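Long-range contacts in periplasmic protein TorT (Vibrio parahaemolyticus, PDB 3O1I), which probably binds trimethylamine N-oxide or a related small solute in the periplasm and relays its presence to the membrane sensor kinase TorS: residues A64-L69 / N87-A92; E6-I11 / Q259-L264; N80-V85 / D100-T105; Y25-E30 / R254-Q259. All blocks are in the same frame, centred on the assembly; numbering follows the deposited sequence.

Contact 1: A64-L69 / N87-A92; sequences ANAIIL and NTPVFA
Ile67 and Val90 are paired on neighbouring parallel strands, 66-69 and 90-92, of the five-stranded sheet in one lobe of a periplasmic binding protein. Helix 82-85 lies between them in sequence, making a beta-alpha-beta unit.

The backbone bonds follow the parallel pattern, in which one residue bonds to the two that flank its partner. Ile67 N donates to Pro89 O (3.1 Å), and Ile67 O accepts from Phe91 N (2.9 Å, N-H...O angle 153°). Farther along, Leu69 N reaches Phe91 O in a weak bond. Pro89 accepts through its O but has no N-H, so the ladder of bonds gets no rung from Pro89 N to Asn65 O.

Apolar packing differs on the two faces. Ile67 and Val90 are aligned flank against flank, with Ile67 CG1 4.0 Å from Val90 CG1; beta-branched residues suit an extended, buried backbone. Thr88 adds its methyl to this cluster, crossing Ile67 at about a right angle, while its hydroxyl is satisfied by Val85 O. Ile68 and Phe91 occupy the other face, which helix 249-263 covers; Phe91 rests there on Gln259 and Ala260. Phe91 CG stands beside its own backbone N (chi1 -76°), a setting that leaves the small Ala66 at the rim of the ring: Ala66 CB lies near the ring plane, 4.0 Å from Phe91 CE1.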
loop_
_atom_site.group_PDB
_atom_site.type_symbol
_atom_site.label_atom_id
_atom_site.label_comp_id
_atom_site.label_asym_id
_atom_site.label_seq_id
_atom_site.Cartn_x
_atom_site.Cartn_y
_atom_site.Cartn_z
ATOM N N ALA D 64 23.014 -29.099 -5.557
ATOM C CA ALA D 64 21.992 -30.086 -5.249
ATOM C C ALA D 64 22.141 -31.317 -6.147
ATOM O O ALA D 64 22.056 -31.222 -7.378
ATOM C CB ALA D 64 20.607 -29.467 -5.414
ATOM N N ASN D 65 22.372 -32.467 -5.517
ATOM C CA ASN D 65 22.535 -33.731 -6.228
ATOM C C ASN D 65 21.270 -34.042 -7.033
ATOM O O ASN D 65 21.322 -34.284 -8.242
ATOM C CB ASN D 65 22.807 -34.846 -5.219
ATOM C CG ASN D 65 23.948 -34.508 -4.277
ATOM O OD1 ASN D 65 25.054 -34.190 -4.717
ATOM N ND2 ASN D 65 23.688 -34.576 -2.974
ATOM N N ALA D 66 20.139 -34.034 -6.339
ATOM C CA ALA D 66 18.843 -34.276 -6.954
ATOM C C ALA D 66 17.905 -33.204 -6.410
ATOM O O ALA D 66 17.984 -32.834 -5.232
ATOM C CB ALA D 66 18.338 -35.664 -6.585
ATOM N N ILE D 67 17.030 -32.692 -7.266
ATOM C CA ILE D 67 16.095 -31.665 -6.829
ATOM C C ILE D 67 14.636 -32.034 -7.092
ATOM O O ILE D 67 14.276 -32.493 -8.186
ATOM C CB ILE D 67 16.389 -30.312 -7.507
ATOM C CG1 ILE D 67 16.219 -30.434 -9.021
ATOM C CG2 ILE D 67 17.793 -29.855 -7.157
ATOM C CD1 ILE D 67 16.469 -29.140 -9.767
ATOM N N ILE D 68 13.810 -31.830 -6.065
ATOM C CA ILE D 68 12.377 -32.103 -6.129
ATOM C C ILE D 68 11.676 -30.801 -6.490
ATOM O O ILE D 68 11.598 -29.871 -5.686
ATOM C CB ILE D 68 11.846 -32.595 -4.777
ATOM C CG1 ILE D 68 12.894 -33.473 -4.094
ATOM C CG2 ILE D 68 10.606 -33.422 -4.989
ATOM C CD1 ILE D 68 12.530 -33.862 -2.691
ATOM N N LEU D 69 11.168 -30.759 -7.712
ATOM C CA LEU D 69 10.500 -29.589 -8.247
ATOM C C LEU D 69 8.955 -29.626 -8.279
ATOM O O LEU D 69 8.345 -30.591 -8.760
ATOM C CB LEU D 69 11.055 -29.340 -9.661
ATOM C CG LEU D 69 10.268 -28.556 -10.715
ATOM C CD1 LEU D 69 10.152 -27.102 -10.309
ATOM C CD2 LEU D 69 10.973 -28.671 -12.056
ATOM N N ASN D 87 22.893 -32.156 -15.237
ATOM C CA ASN D 87 22.752 -33.600 -15.053
ATOM C C ASN D 87 21.898 -33.927 -13.859
ATOM O O ASN D 87 21.581 -35.091 -13.627
ATOM C CB ASN D 87 24.115 -34.278 -14.847
ATOM C CG ASN D 87 24.669 -34.100 -13.425
ATOM O OD1 ASN D 87 24.892 -32.976 -12.961
ATOM N ND2 ASN D 87 24.903 -35.219 -12.739
ATOM N N THR D 88 21.534 -32.906 -13.094
ATOM C CA THR D 88 20.738 -33.130 -11.906
ATOM C C THR D 88 19.437 -33.862 -12.209
ATOM O O THR D 88 18.716 -33.517 -13.149
ATOM C CB THR D 88 20.418 -31.811 -11.204
ATOM O OG1 THR D 88 21.612 -31.026 -11.104
ATOM C CG2 THR D 88 19.883 -32.077 -9.804
ATOM N N PRO D 89 19.143 -34.912 -11.423
ATOM C CA PRO D 89 17.936 -35.727 -11.558
ATOM C C PRO D 89 16.810 -35.017 -10.829
ATOM O O PRO D 89 16.940 -34.687 -9.645
ATOM C CB PRO D 89 18.332 -37.027 -10.873
ATOM C CG PRO D 89 19.197 -36.539 -9.749
ATOM C CD PRO D 89 20.065 -35.507 -10.435
ATOM N N VAL D 90 15.711 -34.772 -11.535
ATOM C CA VAL D 90 14.577 -34.082 -10.940
ATOM C C VAL D 90 13.490 -35.052 -10.496
ATOM O O VAL D 90 13.307 -36.118 -11.084
ATOM C CB VAL D 90 13.957 -33.061 -11.926
ATOM C CG1 VAL D 90 15.027 -32.118 -12.440
ATOM C CG2 VAL D 90 13.295 -33.785 -13.078
ATOM N N PHE D 91 12.783 -34.668 -9.440
ATOM C CA PHE D 91 11.694 -35.464 -8.892
ATOM C C PHE D 91 10.456 -34.572 -8.788
ATOM O O PHE D 91 10.432 -33.648 -7.970
ATOM C CB PHE D 91 12.045 -35.985 -7.486
ATOM C CG PHE D 91 13.006 -37.140 -7.477
ATOM C CD1 PHE D 91 14.378 -36.931 -7.569
ATOM C CD2 PHE D 91 12.534 -38.448 -7.375
ATOM C CE1 PHE D 91 15.265 -38.004 -7.560
ATOM C CE2 PHE D 91 13.412 -39.525 -7.367
ATOM C CZ PHE D 91 14.780 -39.302 -7.459
ATOM N N ALA D 92 9.440 -34.832 -9.612
ATOM C CA ALA D 92 8.209 -34.044 -9.562
ATOM C C ALA D 92 7.572 -34.291 -8.189
ATOM O O ALA D 92 7.432 -35.436 -7.773
ATOM C CB ALA D 92 7.262 -34.463 -10.683
#

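Contact 2: E6-I11 / Q259-L264; sequences EKICAI and QAAHYL
Ile8 points from strand 7-11 toward helix 259-263 and meets it where two alanines stand in succession. This is the buried, wholly apolar part of the contact. The far end of the isoleucine does the touching: Ile8 CD1 is 4.2 Å from Ala261 CB and 4.5 Å from Ala260 CB. With chi2 at 177° the side chain is stretched out, so that its terminal methyl spans the gap to the helix. Alanine suits the helical side because a methyl group lets backbone and isoleucine approach without a large side chain between them. Ile68 of the adjacent strand and Leu38 also border Ile8.

The other end is no less extensive, but it is partly exposed and joins unlike groups. Glu6 and Leu264, the latter just past the helix end, run antiparallel alongside one another, with Glu6 OE1 3.6 Å from Leu264 CD1. A carboxylate here meets an aliphatic chain, without polar pairing; the charge of Glu6 finds its partner in Arg265, through OE2. Leu264 meanwhile reaches inward to Ala66, closing the edge of the apolar layer. An isoleucine-bearing strand under an alanine-lined helix is the helix-on-sheet packing of the layered alpha/beta lobe in periplasmic binding proteins of the LacI-like family.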
loop_
_atom_site.group_PDB
_atom_site.type_symbol
_atom_site.label_atom_id
_atom_site.label_comp_id
_atom_site.label_asym_id
_atom_site.label_seq_id
_atom_site.Cartn_x
_atom_site.Cartn_y
_atom_site.Cartn_z
ATOM N N GLU D 6 22.973 -35.067 2.339
ATOM C CA GLU D 6 22.774 -35.245 0.905
ATOM C C GLU D 6 22.053 -34.039 0.304
ATOM O O GLU D 6 21.063 -33.560 0.853
ATOM C CB GLU D 6 21.975 -36.526 0.626
ATOM C CG GLU D 6 22.791 -37.808 0.744
ATOM C CD GLU D 6 22.086 -39.015 0.142
ATOM O OE1 GLU D 6 21.596 -38.918 -1.006
ATOM O OE2 GLU D 6 22.034 -40.067 0.810
ATOM N N LYS D 7 22.544 -33.554 -0.832
ATOM C CA LYS D 7 21.952 -32.388 -1.478
ATOM C C LYS D 7 20.608 -32.621 -2.160
ATOM O O LYS D 7 20.540 -33.117 -3.285
ATOM C CB LYS D 7 22.934 -31.793 -2.489
ATOM C CG LYS D 7 24.212 -31.225 -1.872
ATOM C CD LYS D 7 24.035 -29.800 -1.360
ATOM C CE LYS D 7 25.379 -29.187 -0.969
ATOM N NZ LYS D 7 25.289 -27.730 -0.665
ATOM N N ILE D 8 19.541 -32.250 -1.459
ATOM C CA ILE D 8 18.179 -32.357 -1.972
ATOM C C ILE D 8 17.558 -30.969 -1.846
ATOM O O ILE D 8 17.417 -30.431 -0.745
ATOM C CB ILE D 8 17.345 -33.367 -1.173
ATOM C CG1 ILE D 8 17.907 -34.780 -1.376
ATOM C CG2 ILE D 8 15.885 -33.291 -1.613
ATOM C CD1 ILE D 8 17.195 -35.850 -0.568
ATOM N N CYS D 9 17.188 -30.408 -2.992
ATOM C CA CYS D 9 16.632 -29.061 -3.081
ATOM C C CYS D 9 15.166 -29.069 -3.541
ATOM O O CYS D 9 14.878 -29.332 -4.715
ATOM C CB CYS D 9 17.498 -28.280 -4.071
ATOM S SG CYS D 9 17.647 -26.472 -3.907
ATOM N N ALA D 10 14.247 -28.773 -2.619
ATOM C CA ALA D 10 12.810 -28.747 -2.931
ATOM C C ALA D 10 12.338 -27.366 -3.400
ATOM O O ALA D 10 12.474 -26.364 -2.693
ATOM C CB ALA D 10 11.998 -29.198 -1.715
ATOM N N ILE D 11 11.770 -27.334 -4.601
ATOM C CA ILE D 11 11.292 -26.098 -5.207
ATOM C C ILE D 11 9.774 -26.028 -5.358
ATOM O O ILE D 11 9.210 -26.535 -6.335
ATOM C CB ILE D 11 11.959 -25.893 -6.605
ATOM C CG1 ILE D 11 13.478 -25.873 -6.440
ATOM C CG2 ILE D 11 11.488 -24.594 -7.251
ATOM C CD1 ILE D 11 13.952 -24.997 -5.293
ATOM N N GLN D 259 11.757 -40.675 -2.524
ATOM C CA GLN D 259 12.094 -40.952 -3.919
ATOM C C GLN D 259 13.525 -40.533 -4.278
ATOM O O GLN D 259 14.304 -41.345 -4.772
ATOM C CB GLN D 259 11.120 -40.248 -4.872
ATOM C CG GLN D 259 9.698 -40.768 -4.858
ATOM C CD GLN D 259 8.987 -40.465 -6.161
ATOM O OE1 GLN D 259 9.026 -39.339 -6.654
ATOM N NE2 GLN D 259 8.332 -41.471 -6.731
ATOM N N ALA D 260 13.867 -39.270 -4.033
ATOM C CA ALA D 260 15.201 -38.782 -4.354
ATOM C C ALA D 260 16.258 -39.360 -3.422
ATOM O O ALA D 260 17.355 -39.694 -3.861
ATOM C CB ALA D 260 15.230 -37.263 -4.307
ATOM N N ALA D 261 15.933 -39.485 -2.140
ATOM C CA ALA D 261 16.888 -40.028 -1.176
ATOM C C ALA D 261 17.264 -41.481 -1.499
ATOM O O ALA D 261 18.341 -41.952 -1.130
ATOM C CB ALA D 261 16.319 -39.930 0.232
ATOM N N HIS D 262 16.369 -42.181 -2.192
ATOM C CA HIS D 262 16.586 -43.573 -2.582
ATOM C C HIS D 262 17.379 -43.646 -3.881
ATOM O O HIS D 262 18.322 -44.419 -3.996
ATOM C CB HIS D 262 15.241 -44.287 -2.748
ATOM C CG HIS D 262 14.748 -44.940 -1.494
ATOM N ND1 HIS D 262 14.909 -44.381 -0.245
ATOM C CD2 HIS D 262 14.089 -46.108 -1.299
ATOM C CE1 HIS D 262 14.374 -45.174 0.666
ATOM N NE2 HIS D 262 13.870 -46.230 0.052
ATOM N N TYR D 263 16.988 -42.841 -4.861
ATOM C CA TYR D 263 17.691 -42.811 -6.137
ATOM C C TYR D 263 19.128 -42.353 -5.908
ATOM O O TYR D 263 19.986 -42.524 -6.770
ATOM C CB TYR D 263 16.997 -41.850 -7.096
ATOM C CG TYR D 263 17.763 -41.594 -8.363
ATOM C CD1 TYR D 263 17.586 -42.395 -9.484
ATOM C CD2 TYR D 263 18.669 -40.545 -8.442
ATOM C CE1 TYR D 263 18.292 -42.152 -10.659
ATOM C CE2 TYR D 263 19.384 -40.293 -9.610
ATOM C CZ TYR D 263 19.189 -41.098 -10.714
ATOM O OH TYR D 263 19.881 -40.837 -11.871
ATOM N N LEU D 264 19.388 -41.764 -4.746
ATOM C CA LEU D 264 20.730 -41.295 -4.434
ATOM C C LEU D 264 21.471 -42.217 -3.466
ATOM O O LEU D 264 22.527 -41.866 -2.942
ATOM C CB LEU D 264 20.692 -39.866 -3.874
ATOM C CG LEU D 264 20.265 -38.721 -4.809
ATOM C CD1 LEU D 264 20.526 -37.394 -4.095
ATOM C CD2 LEU D 264 21.032 -38.769 -6.133
#

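Contact 3: N80-V85 / D100-T105; sequences NLKSWV and DEEQST
Gln103 sends its side-chain carbonyl to the backbone of Lys82, in the short helix 82-85. Gln103 OE1 accepts from Lys82 N at 2.9 Å, and the bond is straight, with an N-H...O angle of 162°; the donor sits nearly along the C=O axis of the amide. Leu81 N is also close to this oxygen, but its angle is too poor for a bond. Alongside, Lys82 CB lies 3.5 Å from Gln103 OE1.

In the next shell, the bends of the glutamine chain matter: CG stands beside the backbone N (chi1 -58°), and a second turn at chi2 (-56°) brings the amide across to residues 80-82. Its backbone belongs to a tight turn with helical phi/psi, in which Thr105 OG1 donates to Glu102 O. On the first segment Leu81 O accepts from both Trp84 N and Val85 N, fixing the short helix, while the Leu81 side chain packs on Leu99 and Leu106.

On the exposed side the extended Lys82 crosses toward Glu102, with NZ 4.0 Å from OE2, beyond a salt bridge. The one firm link is therefore an uncharged amide oxygen gripped by a single, nearly linear N-H, to which the Lys82 and Glu102 charges would add at most a diffuse attraction.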
loop_
_atom_site.group_PDB
_atom_site.type_symbol
_atom_site.label_atom_id
_atom_site.label_comp_id
_atom_site.label_asym_id
_atom_site.label_seq_id
_atom_site.Cartn_x
_atom_site.Cartn_y
_atom_site.Cartn_z
ATOM N N ASN D 80 13.606 -27.333 -21.489
ATOM C CA ASN D 80 14.721 -26.572 -20.930
ATOM C C ASN D 80 15.256 -26.985 -19.572
ATOM O O ASN D 80 16.311 -26.519 -19.173
ATOM C CB ASN D 80 14.332 -25.094 -20.843
ATOM C CG ASN D 80 13.635 -24.602 -22.093
ATOM O OD1 ASN D 80 14.257 -24.440 -23.144
ATOM N ND2 ASN D 80 12.327 -24.379 -21.993
ATOM N N LEU D 81 14.541 -27.839 -18.853
ATOM C CA LEU D 81 14.968 -28.253 -17.515
ATOM C C LEU D 81 16.484 -28.408 -17.322
ATOM O O LEU D 81 17.078 -27.782 -16.441
ATOM C CB LEU D 81 14.268 -29.559 -17.123
ATOM C CG LEU D 81 14.728 -30.190 -15.805
ATOM C CD1 LEU D 81 14.606 -29.186 -14.687
ATOM C CD2 LEU D 81 13.901 -31.422 -15.499
ATOM N N LYS D 82 17.101 -29.253 -18.141
ATOM C CA LYS D 82 18.536 -29.507 -18.059
ATOM C C LYS D 82 19.291 -28.182 -18.149
ATOM O O LYS D 82 20.286 -27.957 -17.449
ATOM C CB LYS D 82 18.949 -30.449 -19.198
ATOM C CG LYS D 82 20.356 -31.039 -19.071
ATOM C CD LYS D 82 20.650 -32.009 -20.220
ATOM C CE LYS D 82 22.118 -32.414 -20.266
ATOM N NZ LYS D 82 22.372 -33.318 -21.420
ATOM N N SER D 83 18.780 -27.309 -19.011
ATOM C CA SER D 83 19.332 -25.979 -19.258
ATOM C C SER D 83 19.353 -25.089 -18.006
ATOM O O SER D 83 19.891 -23.985 -18.038
ATOM C CB SER D 83 18.519 -25.308 -20.379
ATOM O OG SER D 83 18.888 -23.957 -20.583
ATOM N N TRP D 84 18.760 -25.564 -16.914
ATOM C CA TRP D 84 18.742 -24.806 -15.666
ATOM C C TRP D 84 19.352 -25.633 -14.535
ATOM O O TRP D 84 19.776 -25.082 -13.517
ATOM C CB TRP D 84 17.310 -24.401 -15.261
ATOM C CG TRP D 84 16.575 -23.564 -16.264
ATOM C CD1 TRP D 84 15.815 -24.013 -17.310
ATOM C CD2 TRP D 84 16.551 -22.133 -16.339
ATOM N NE1 TRP D 84 15.318 -22.951 -18.030
ATOM C CE2 TRP D 84 15.755 -21.786 -17.458
ATOM C CE3 TRP D 84 17.125 -21.108 -15.571
ATOM C CZ2 TRP D 84 15.520 -20.454 -17.829
ATOM C CZ3 TRP D 84 16.892 -19.783 -15.941
ATOM C CH2 TRP D 84 16.096 -19.470 -17.059
ATOM N N VAL D 85 19.405 -26.953 -14.713
ATOM C CA VAL D 85 19.949 -27.811 -13.666
ATOM C C VAL D 85 21.082 -28.736 -14.121
ATOM O O VAL D 85 21.908 -29.156 -13.307
ATOM C CB VAL D 85 18.838 -28.673 -13.029
ATOM C CG1 VAL D 85 19.182 -28.968 -11.585
ATOM C CG2 VAL D 85 17.512 -27.955 -13.107
ATOM N N ASP D 100 10.545 -33.189 -22.499
ATOM C CA ASP D 100 10.698 -33.652 -23.878
ATOM C C ASP D 100 11.451 -34.979 -23.803
ATOM O O ASP D 100 11.900 -35.368 -22.720
ATOM C CB ASP D 100 11.502 -32.617 -24.680
ATOM C CG ASP D 100 11.841 -33.086 -26.083
ATOM O OD1 ASP D 100 10.925 -33.516 -26.818
ATOM O OD2 ASP D 100 13.034 -33.013 -26.456
ATOM N N GLU D 101 11.579 -35.684 -24.925
ATOM C CA GLU D 101 12.301 -36.952 -24.912
ATOM C C GLU D 101 13.713 -36.730 -24.364
ATOM O O GLU D 101 14.260 -37.582 -23.653
ATOM C CB GLU D 101 12.386 -37.552 -26.317
ATOM C CG GLU D 101 13.081 -38.908 -26.326
ATOM C CD GLU D 101 13.133 -39.551 -27.695
ATOM O OE1 GLU D 101 13.765 -38.975 -28.607
ATOM O OE2 GLU D 101 12.541 -40.639 -27.852
ATOM N N GLU D 102 14.289 -35.576 -24.699
ATOM C CA GLU D 102 15.625 -35.197 -24.246
ATOM C C GLU D 102 15.609 -34.760 -22.775
ATOM O O GLU D 102 16.315 -35.324 -21.934
ATOM C CB GLU D 102 16.165 -34.064 -25.125
ATOM C CG GLU D 102 17.540 -33.553 -24.723
ATOM C CD GLU D 102 18.537 -34.677 -24.494
ATOM O OE1 GLU D 102 18.697 -35.529 -25.394
ATOM O OE2 GLU D 102 19.162 -34.706 -23.410
ATOM N N GLN D 103 14.793 -33.760 -22.463
ATOM C CA GLN D 103 14.701 -33.268 -21.096
ATOM C C GLN D 103 14.327 -34.389 -20.131
ATOM O O GLN D 103 14.937 -34.547 -19.070
ATOM C CB GLN D 103 13.657 -32.153 -21.004
ATOM C CG GLN D 103 13.910 -30.946 -21.901
ATOM C CD GLN D 103 15.268 -30.303 -21.667
ATOM O OE1 GLN D 103 15.744 -30.205 -20.534
ATOM N NE2 GLN D 103 15.892 -29.848 -22.744
ATOM N N SER D 104 13.314 -35.163 -20.516
ATOM C CA SER D 104 12.809 -36.270 -19.704
ATOM C C SER D 104 13.919 -37.111 -19.096
ATOM O O SER D 104 13.765 -37.688 -18.020
ATOM C CB SER D 104 11.903 -37.165 -20.543
ATOM O OG SER D 104 11.377 -38.212 -19.751
ATOM N N THR D 105 15.040 -37.167 -19.799
ATOM C CA THR D 105 16.206 -37.929 -19.373
ATOM C C THR D 105 16.660 -37.559 -17.962
ATOM O O THR D 105 17.558 -38.191 -17.397
ATOM C CB THR D 105 17.369 -37.680 -20.338
ATOM O OG1 THR D 105 16.892 -37.779 -21.687
ATOM C CG2 THR D 105 18.478 -38.700 -20.114
#

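Contact 4: Y25-E30 / R254-Q259; sequences YGMVSE and RLSVMQ
Gly26 and Arg254 mark the closest backbone approach, their CA atoms 4.5 Å apart. The helical segments 25-30 and 254-259 run in broadly the same direction, with axes 7.7 Å apart and a signed crossing angle of -44°. Such closeness suits glycine: with no side chain, Gly26 lets the backbone of Arg254 come up against it.

Beyond the glycine, Val257 points into helix 25-30 between Met27 and Glu30. Val257 CG2 meets Met27 CB at 3.5 Å, while CG1 turns to the Glu30 carbonyl, so the two branches of the valine serve different residues, about a turn apart. Met27, long and flexible, bends at its thioether and brings CE to 3.8 Å from Ser256 CB; a small serine leaves it room.

Polar chains close the more exposed side. Glu30 lays its CB and CG over the start of the Arg254 side chain, crossing it at about a right angle. The carboxylate and guanidinium planes stand 88° apart, and Glu30 OE1 comes to the guanidinium edge, in its plane, in a long salt bridge to NH1 (3.8 Å). Lys33 adds a like charge near NH1. Ser29 CB packs against Arg254 NH2, while Ser29 OG turns back to Tyr25 O (2.8 Å) and lies over the Tyr25 ring.

Helices 18-32 and 249-263 are thereby joined as neighbours over the sheet: Met27 reaches down to Ala10 and Tyr12 of strand 7-12 and, with Ser256, to Ile68 of strand 66-69.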
loop_
_atom_site.group_PDB
_atom_site.type_symbol
_atom_site.label_atom_id
_atom_site.label_comp_id
_atom_site.label_asym_id
_atom_site.label_seq_id
_atom_site.Cartn_x
_atom_site.Cartn_y
_atom_site.Cartn_z
ATOM N N TYR D 25 5.572 -30.022 5.651
ATOM C CA TYR D 25 5.774 -30.899 6.810
ATOM C C TYR D 25 6.209 -32.279 6.331
ATOM O O TYR D 25 6.961 -32.992 7.007
ATOM C CB TYR D 25 4.457 -31.025 7.584
ATOM C CG TYR D 25 4.580 -31.603 8.976
ATOM C CD1 TYR D 25 5.287 -30.925 9.961
ATOM C CD2 TYR D 25 3.964 -32.817 9.318
ATOM C CE1 TYR D 25 5.384 -31.429 11.260
ATOM C CE2 TYR D 25 4.057 -33.336 10.619
ATOM C CZ TYR D 25 4.771 -32.631 11.584
ATOM O OH TYR D 25 4.888 -33.099 12.878
ATOM N N GLY D 26 5.729 -32.634 5.143
ATOM C CA GLY D 26 6.024 -33.926 4.548
ATOM C C GLY D 26 7.455 -34.134 4.104
ATOM O O GLY D 26 8.017 -35.210 4.303
ATOM N N MET D 27 8.038 -33.114 3.486
ATOM C CA MET D 27 9.415 -33.186 3.028
ATOM C C MET D 27 10.329 -32.898 4.202
ATOM O O MET D 27 11.386 -33.503 4.337
ATOM C CB MET D 27 9.648 -32.165 1.922
ATOM C CG MET D 27 8.743 -32.383 0.747
ATOM S SD MET D 27 9.055 -31.199 -0.536
ATOM C CE MET D 27 9.679 -32.253 -1.868
ATOM N N VAL D 28 9.907 -31.975 5.056
ATOM C CA VAL D 28 10.689 -31.620 6.220
ATOM C C VAL D 28 10.863 -32.805 7.148
ATOM O O VAL D 28 11.977 -33.248 7.402
ATOM C CB VAL D 28 10.029 -30.502 7.010
ATOM C CG1 VAL D 28 10.752 -30.312 8.332
ATOM C CG2 VAL D 28 10.067 -29.230 6.210
ATOM N N SER D 29 9.751 -33.314 7.657
ATOM C CA SER D 29 9.786 -34.444 8.574
ATOM C C SER D 29 10.431 -35.686 7.964
ATOM O O SER D 29 11.074 -36.461 8.670
ATOM C CB SER D 29 8.370 -34.768 9.041
ATOM O OG SER D 29 7.761 -33.613 9.589
ATOM N N GLU D 30 10.258 -35.874 6.659
ATOM C CA GLU D 30 10.829 -37.027 5.966
ATOM C C GLU D 30 12.287 -36.766 5.573
ATOM O O GLU D 30 12.911 -37.567 4.877
ATOM C CB GLU D 30 10.007 -37.359 4.714
ATOM C CG GLU D 30 10.423 -38.644 4.010
ATOM C CD GLU D 30 10.209 -39.877 4.872
ATOM O OE1 GLU D 30 10.678 -39.887 6.031
ATOM O OE2 GLU D 30 9.576 -40.839 4.390
ATOM N N ARG D 254 6.551 -36.551 1.964
ATOM C CA ARG D 254 7.470 -37.611 2.376
ATOM C C ARG D 254 7.838 -38.452 1.164
ATOM O O ARG D 254 8.999 -38.784 0.948
ATOM C CB ARG D 254 6.814 -38.496 3.437
ATOM C CG ARG D 254 6.548 -37.815 4.774
ATOM C CD ARG D 254 5.635 -38.675 5.658
ATOM N NE ARG D 254 5.398 -38.098 6.982
ATOM C CZ ARG D 254 6.334 -37.968 7.920
ATOM N NH1 ARG D 254 7.577 -38.377 7.681
ATOM N NH2 ARG D 254 6.031 -37.438 9.100
ATOM N N LEU D 255 6.837 -38.781 0.364
ATOM C CA LEU D 255 7.056 -39.573 -0.828
ATOM C C LEU D 255 8.174 -39.010 -1.720
ATOM O O LEU D 255 9.089 -39.746 -2.099
ATOM C CB LEU D 255 5.737 -39.694 -1.601
ATOM C CG LEU D 255 5.695 -40.326 -2.998
ATOM C CD1 LEU D 255 6.673 -41.487 -3.099
ATOM C CD2 LEU D 255 4.261 -40.776 -3.291
ATOM N N SER D 256 8.111 -37.717 -2.041
ATOM C CA SER D 256 9.128 -37.082 -2.886
ATOM C C SER D 256 10.513 -37.111 -2.254
ATOM O O SER D 256 11.498 -37.375 -2.935
ATOM C CB SER D 256 8.742 -35.639 -3.202
ATOM O OG SER D 256 8.377 -35.506 -4.565
ATOM N N VAL D 257 10.592 -36.826 -0.959
ATOM C CA VAL D 257 11.875 -36.862 -0.268
ATOM C C VAL D 257 12.481 -38.251 -0.448
ATOM O O VAL D 257 13.601 -38.400 -0.939
ATOM C CB VAL D 257 11.715 -36.622 1.236
ATOM C CG1 VAL D 257 13.006 -36.965 1.956
ATOM C CG2 VAL D 257 11.338 -35.186 1.493
ATOM N N MET D 258 11.722 -39.265 -0.037
ATOM C CA MET D 258 12.158 -40.646 -0.134
ATOM C C MET D 258 12.605 -40.973 -1.545
ATOM O O MET D 258 13.696 -41.490 -1.746
ATOM C CB MET D 258 11.023 -41.582 0.273
ATOM C CG MET D 258 11.355 -43.055 0.115
ATOM S SD MET D 258 9.988 -43.955 -0.619
ATOM C CE MET D 258 10.261 -43.641 -2.407
ATOM N N GLN D 259 11.757 -40.675 -2.524
ATOM C CA GLN D 259 12.094 -40.952 -3.919
ATOM C C GLN D 259 13.525 -40.533 -4.278
ATOM O O GLN D 259 14.304 -41.345 -4.772
ATOM C CB GLN D 259 11.120 -40.248 -4.872
ATOM C CG GLN D 259 9.698 -40.768 -4.858
ATOM C CD GLN D 259 8.987 -40.465 -6.161
ATOM O OE1 GLN D 259 9.026 -39.339 -6.654
ATOM N NE2 GLN D 259 8.332 -41.471 -6.731
#

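In the fold
All four contacts build the same lobe, in layers. Contact 1 is its core, where parallel strands are joined by backbone bonds and apolar packing. Contacts 2 and 4 share helix 249-263, and Gln259 itself: the first seats the helix on strand 7-12, the second sets it beside helix 18-32. Both are partly buried, with apolar groups turned inward and charged ones near the rim. The Ile68 and Met27 side chains pack together, joining contacts 1 and 4. Contact 3 lies outermost, its centre about 24 Å from that of contact 4, and rests on one amide-to-backbone bond; Leu81 and Val85 tie it to contact 1 on the Ile67-Val90 face.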